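Side-chain contacts in mitochondrial enolase superfamily member 1 (Homo sapiens, PDB 4A35), which dehydrates L-fuconate to 2-keto-3-deoxy-L-fuconate in L-fucose catabolism, using one magnesium ion per subunit to stabilise the enediolate intermediate: residues C195-L198 / G199-D202; D203-K206 / Q207-Q211. All blocks are in the same frame, centred on the assembly; numbering follows the deposited sequence.

Interaction 1: C195-L198 / G199-D202; sequences CAWL and GYSD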
ATOM      1  N   CYS A 195       8.345  26.626 -10.950  1.00 24.89           N
ATOM      2  CA  CYS A 195       9.520  26.625 -11.866  1.00 25.01           C
ATOM      3  C   CYS A 195      10.184  25.230 -11.881  1.00 28.01           C
ATOM      4  O   CYS A 195      11.286  25.059 -12.436  1.00 26.98           O
ATOM      5  CB  CYS A 195      10.534  27.690 -11.437  1.00 25.67           C
ATOM      6  SG  CYS A 195       9.834  29.356 -11.246  1.00 30.05           S
ATOM      7  N   ALA A 196       9.565  24.253 -11.190  1.00 22.68           N
ATOM      8  CA  ALA A 196      10.197  22.962 -10.947  1.00 20.61           C
ATOM      9  C   ALA A 196      10.192  21.967 -12.095  1.00 23.17           C
ATOM     10  O   ALA A 196      11.044  21.073 -12.098  1.00 21.09           O
ATOM     11  CB  ALA A 196       9.505  22.270  -9.746  1.00 20.14           C
ATOM     12  N   TRP A 197       9.214  22.052 -12.977  1.00 19.89           N
ATOM     13  CA  TRP A 197       8.856  20.960 -13.890  1.00 21.07           C
ATOM     14  C   TRP A 197       9.860  20.684 -14.986  1.00 24.25           C
ATOM     15  O   TRP A 197      10.641  21.563 -15.381  1.00 22.54           O
ATOM     16  CB  TRP A 197       7.426  21.156 -14.454  1.00 19.96           C
ATOM     17  CG  TRP A 197       6.424  21.543 -13.382  1.00 20.80           C
ATOM     18  CD1 TRP A 197       5.793  22.747 -13.233  1.00 23.72           C
ATOM     19  CD2 TRP A 197       5.970  20.714 -12.287  1.00 20.22           C
ATOM     20  NE1 TRP A 197       4.928  22.701 -12.144  1.00 23.57           N
ATOM     21  CE2 TRP A 197       5.040  21.476 -11.536  1.00 23.99           C
ATOM     22  CE3 TRP A 197       6.231  19.375 -11.891  1.00 21.30           C
ATOM     23  CZ2 TRP A 197       4.401  20.963 -10.387  1.00 23.38           C
ATOM     24  CZ3 TRP A 197       5.527  18.845 -10.813  1.00 21.83           C
ATOM     25  CH2 TRP A 197       4.655  19.646 -10.052  1.00 22.21           C
ATOM     26  N   LEU A 198       9.892  19.397 -15.403  1.00 22.74           N
ATOM     27  CA  LEU A 198      10.741  18.931 -16.495  1.00 24.87           C
ATOM     28  C   LEU A 198      10.135  19.331 -17.878  1.00 29.05           C
ATOM     29  O   LEU A 198       8.913  19.417 -18.022  1.00 26.73           O
ATOM     30  CB  LEU A 198      10.931  17.405 -16.423  1.00 25.08           C
ATOM     31  CG  LEU A 198      11.541  16.718 -15.176  1.00 29.17           C
ATOM     32  CD1 LEU A 198      12.337  15.445 -15.573  1.00 28.37           C
ATOM     33  CD2 LEU A 198      12.361  17.601 -14.366  1.00 26.10           C
ATOM     34  N   GLY A 199      11.010  19.545 -18.865  1.00 25.43           N
ATOM     35  CA  GLY A 199      10.621  19.831 -20.248  1.00 25.74           C
ATOM     36  C   GLY A 199      10.718  21.273 -20.700  1.00 32.17           C
ATOM     37  O   GLY A 199      10.524  21.564 -21.892  1.00 33.08           O
ATOM     38  N   TYR A 200      10.991  22.199 -19.764  1.00 28.29           N
ATOM     39  CA  TYR A 200      11.085  23.615 -20.083  1.00 28.24           C
ATOM     40  C   TYR A 200      12.394  23.962 -20.786  1.00 33.01           C
ATOM     41  O   TYR A 200      13.477  23.558 -20.325  1.00 30.45           O
ATOM     42  CB  TYR A 200      11.010  24.474 -18.799  1.00 27.61           C
ATOM     43  CG  TYR A 200       9.730  24.401 -17.998  1.00 27.87           C
ATOM     44  CD1 TYR A 200       8.482  24.390 -18.631  1.00 29.40           C
ATOM     45  CD2 TYR A 200       9.754  24.463 -16.607  1.00 28.11           C
ATOM     46  CE1 TYR A 200       7.297  24.372 -17.889  1.00 27.48           C
ATOM     47  CE2 TYR A 200       8.580  24.459 -15.859  1.00 27.39           C
ATOM     48  CZ  TYR A 200       7.357  24.404 -16.502  1.00 26.22           C
ATOM     49  OH  TYR A 200       6.209  24.410 -15.757  1.00 26.71           O
ATOM     50  N   SER A 201      12.304  24.777 -21.844  1.00 29.98           N
ATOM     51  CA  SER A 201      13.499  25.331 -22.480  1.00 30.90           C
ATOM     52  C   SER A 201      14.178  26.293 -21.470  1.00 34.94           C
ATOM     53  O   SER A 201      13.547  26.688 -20.480  1.00 33.26           O
ATOM     54  CB  SER A 201      13.114  26.083 -23.758  1.00 32.39           C
ATOM     55  OG  SER A 201      12.419  27.275 -23.418  1.00 32.14           O
ATOM     56  N   ASP A 202      15.423  26.720 -21.746  1.00 33.35           N
ATOM     57  CA  ASP A 202      16.135  27.701 -20.911  1.00 32.81           C
ATOM     58  C   ASP A 202      15.332  28.993 -20.778  1.00 35.00           C
ATOM     59  O   ASP A 202      15.115  29.486 -19.673  1.00 32.86           O
ATOM     60  CB  ASP A 202      17.508  28.022 -21.536  1.00 36.15           C
ATOM     61  CG  ASP A 202      18.603  27.001 -21.291  1.00 40.45           C
ATOM     62  OD1 ASP A 202      18.280  25.858 -20.864  1.00 33.47           O
ATOM     63  OD2 ASP A 202      19.784  27.333 -21.537  1.00 50.11           O
TER
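Y200 folds back beside W197 in the loop that joins strand 188-192 to helix 202-214, and the two side chains run next to each other in the same direction. Each has its CG anti to its own carbonyl carbon (chi1 -45° in W197, -63° in Y200), which brings the phenol end to the pyrrole side of the indole. The tight part lies here: Y200 OH sits 3.1 Å from W197 CD1, at the indole edge and near its plane, while Y200 CE2 packs 3.8 Å from W197 CB. Farther back along the phenol, Y200 CD2 comes within 3.3 Å of the backbone atom W197 O, an oblique approach, and the backbone carbon C195 C lies 4.4 Å from Y200 CE2, at the edge of the phenol ring. The loose side is the turn itself. G199 is exposed, with a positive phi of 103° at which a CB would jam against L198 O, and L198 is partly exposed, its side chain leaving the turn to pack on K223, A226 and R234. Y200 OH is hydrogen-bonded to H24 ND1, outside the loop. A leucine in place of Y200 would probably leave H24 without this partner and open a gap beside the indole edge. The contact between W197 and Y200 is therefore one of van der Waals packing, with the hydroxyl's polar demand met by H24 rather than by the indole.

Interaction 2: D203-K206 / Q207-Q211; sequences DTLK and QLCAQ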
ATOM      1  N   ASP A 203      14.899  29.544 -21.922  1.00 34.75           N
ATOM      2  CA  ASP A 203      14.093  30.768 -21.986  1.00 34.05           C
ATOM      3  C   ASP A 203      12.823  30.632 -21.169  1.00 33.22           C
ATOM      4  O   ASP A 203      12.535  31.515 -20.352  1.00 32.56           O
ATOM      5  CB  ASP A 203      13.764  31.108 -23.444  1.00 36.79           C
ATOM      6  CG  ASP A 203      14.933  31.697 -24.220  1.00 52.54           C
ATOM      7  OD1 ASP A 203      15.905  32.167 -23.574  1.00 53.83           O
ATOM      8  OD2 ASP A 203      14.852  31.743 -25.472  1.00 62.23           O
ATOM      9  N   THR A 204      12.076  29.534 -21.354  1.00 27.92           N
ATOM     10  CA  THR A 204      10.833  29.319 -20.589  1.00 28.61           C
ATOM     11  C   THR A 204      11.107  29.326 -19.072  1.00 29.46           C
ATOM     12  O   THR A 204      10.384  29.963 -18.287  1.00 27.87           O
ATOM     13  CB  THR A 204      10.183  27.993 -20.986  1.00 30.51           C
ATOM     14  OG1 THR A 204       9.734  28.080 -22.331  1.00 34.37           O
ATOM     15  CG2 THR A 204       9.013  27.638 -20.089  1.00 22.96           C
ATOM     16  N   LEU A 205      12.145  28.578 -18.669  1.00 24.01           N
ATOM     17  CA  LEU A 205      12.467  28.472 -17.243  1.00 22.68           C
ATOM     18  C   LEU A 205      12.901  29.853 -16.693  1.00 24.81           C
ATOM     19  O   LEU A 205      12.489  30.205 -15.580  1.00 24.03           O
ATOM     20  CB  LEU A 205      13.548  27.414 -17.017  1.00 21.82           C
ATOM     21  CG  LEU A 205      14.010  27.198 -15.584  1.00 24.32           C
ATOM     22  CD1 LEU A 205      12.854  26.879 -14.665  1.00 25.18           C
ATOM     23  CD2 LEU A 205      15.088  26.110 -15.547  1.00 21.34           C
ATOM     24  N   LYS A 206      13.720  30.627 -17.471  1.00 23.93           N
ATOM     25  CA  LYS A 206      14.116  31.966 -17.018  1.00 25.49           C
ATOM     26  C   LYS A 206      12.874  32.866 -16.836  1.00 30.38           C
ATOM     27  O   LYS A 206      12.810  33.612 -15.866  1.00 31.38           O
ATOM     28  CB  LYS A 206      15.136  32.623 -17.980  1.00 30.04           C
ATOM     29  CG  LYS A 206      16.481  31.906 -18.003  1.00 36.97           C
ATOM     30  CD  LYS A 206      17.303  32.257 -19.240  1.00 44.05           C
ATOM     31  CE  LYS A 206      18.649  31.570 -19.199  1.00 47.94           C
ATOM     32  NZ  LYS A 206      19.512  31.914 -20.379  1.00 44.50           N
ATOM     33  N   GLN A 207      11.892  32.767 -17.751  1.00 29.37           N
ATOM     34  CA  GLN A 207      10.637  33.551 -17.713  1.00 30.56           C
ATOM     35  C   GLN A 207       9.810  33.226 -16.444  1.00 31.78           C
ATOM     36  O   GLN A 207       9.374  34.149 -15.735  1.00 31.87           O
ATOM     37  CB  GLN A 207       9.812  33.297 -18.984  1.00 32.61           C
ATOM     38  CG  GLN A 207      10.384  34.037 -20.207  1.00 64.40           C
ATOM     39  CD  GLN A 207       9.755  33.720 -21.553  1.00 86.91           C
ATOM     40  OE1 GLN A 207       9.451  32.570 -21.906  1.00 79.28           O
ATOM     41  NE2 GLN A 207       9.644  34.743 -22.378  1.00 84.91           N
ATOM     42  N   LEU A 208       9.638  31.927 -16.141  1.00 27.66           N
ATOM     43  CA  LEU A 208       8.889  31.490 -14.937  1.00 26.37           C
ATOM     44  C   LEU A 208       9.559  31.972 -13.643  1.00 30.76           C
ATOM     45  O   LEU A 208       8.868  32.474 -12.737  1.00 28.71           O
ATOM     46  CB  LEU A 208       8.751  29.980 -14.914  1.00 25.61           C
ATOM     47  CG  LEU A 208       7.882  29.398 -16.024  1.00 29.34           C
ATOM     48  CD1 LEU A 208       8.091  27.910 -16.093  1.00 27.75           C
ATOM     49  CD2 LEU A 208       6.399  29.766 -15.821  1.00 31.27           C
ATOM     50  N   CYS A 209      10.895  31.859 -13.585  1.00 26.77           N
ATOM     51  CA  CYS A 209      11.699  32.337 -12.441  1.00 28.28           C
ATOM     52  C   CYS A 209      11.516  33.840 -12.236  1.00 30.97           C
ATOM     53  O   CYS A 209      11.204  34.275 -11.127  1.00 26.32           O
ATOM     54  CB  CYS A 209      13.167  31.991 -12.636  1.00 29.70           C
ATOM     55  SG  CYS A 209      13.532  30.238 -12.413  1.00 33.52           S
ATOM     56  N   ALA A 210      11.711  34.637 -13.318  1.00 30.05           N
ATOM     57  CA  ALA A 210      11.567  36.085 -13.267  1.00 31.23           C
ATOM     58  C   ALA A 210      10.176  36.474 -12.787  1.00 32.71           C
ATOM     59  O   ALA A 210      10.053  37.362 -11.933  1.00 31.58           O
ATOM     60  CB  ALA A 210      11.849  36.691 -14.646  1.00 32.62           C
ATOM     61  N   GLN A 211       9.132  35.797 -13.292  1.00 31.08           N
ATOM     62  CA  GLN A 211       7.751  36.114 -12.888  1.00 32.00           C
ATOM     63  C   GLN A 211       7.539  35.789 -11.384  1.00 32.21           C
ATOM     64  O   GLN A 211       7.036  36.634 -10.629  1.00 31.57           O
ATOM     65  CB  GLN A 211       6.730  35.382 -13.775  1.00 34.13           C
ATOM     66  CG  GLN A 211       5.277  35.736 -13.468  1.00 36.54           C
ATOM     67  CD  GLN A 211       4.942  37.179 -13.799  1.00 56.14           C
ATOM     68  OE1 GLN A 211       5.080  37.634 -14.944  1.00 53.34           O
ATOM     69  NE2 GLN A 211       4.488  37.932 -12.799  1.00 44.06           N
TER
HETATM   70  O   HOH W   1       8.030  29.996 -23.013  1.00 40.74           O
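T204 and L208, one turn apart, lie side by side near the start of helix 202-214, an alpha-helix of the enolase-type C-terminal barrel domain. Four successive i to i+4 backbone bonds hold these two turns: Q207 N to D203 O, L208 N to T204 O, C209 N to L205 O and A210 N to K206 O, each 3.0 Å long and fairly straight, with N-H...O angles from 157° to 168°. Apolar contacts follow the same spacing. T204 CG2 meets L208 CD1 at 4.1 Å, and L205 CD1 meets C209 SG at the same distance of 4.1 Å; L205 gets there because its CG stands anti to the backbone N (chi1 179°), which brings CD1 nearer to C209 although the side chain sets out away from it. L205 and C209 are buried, and L205 also packs on R234 and I237 of helix 228-242. The polar contacts gather on a more exposed side. T204 OG1 is hydrogen-bonded to S201 OG at the N-cap and shares a water with Q207, whose chain is extended beyond CG. That water lies 2.7 Å from T204 OG1 and donates to Q207 OE1 at 3.1 Å.

In the fold
Interactions 1 and 2 are consecutive along the chain: the loop through S201 leads straight into helix 202-214, and their centres lie 9 Å apart. The loop also folds back onto the helix it precedes. C195 O reaches L205 CD1 at 3.3 Å, C195 SG lies 3.6 Å from C209 N, and Y200 CE2 packs 3.5 Å from L208 CD1. The two differ in their nearness to the active site. The W197 side chain is about 3 Å from G25 and from the side chain of Y35, which probably bind substrate, and about 8 Å from a magnesium ion. In interaction 2, the L205 side chain stays about 10 Å from that of K223, the probable proton donor/acceptor.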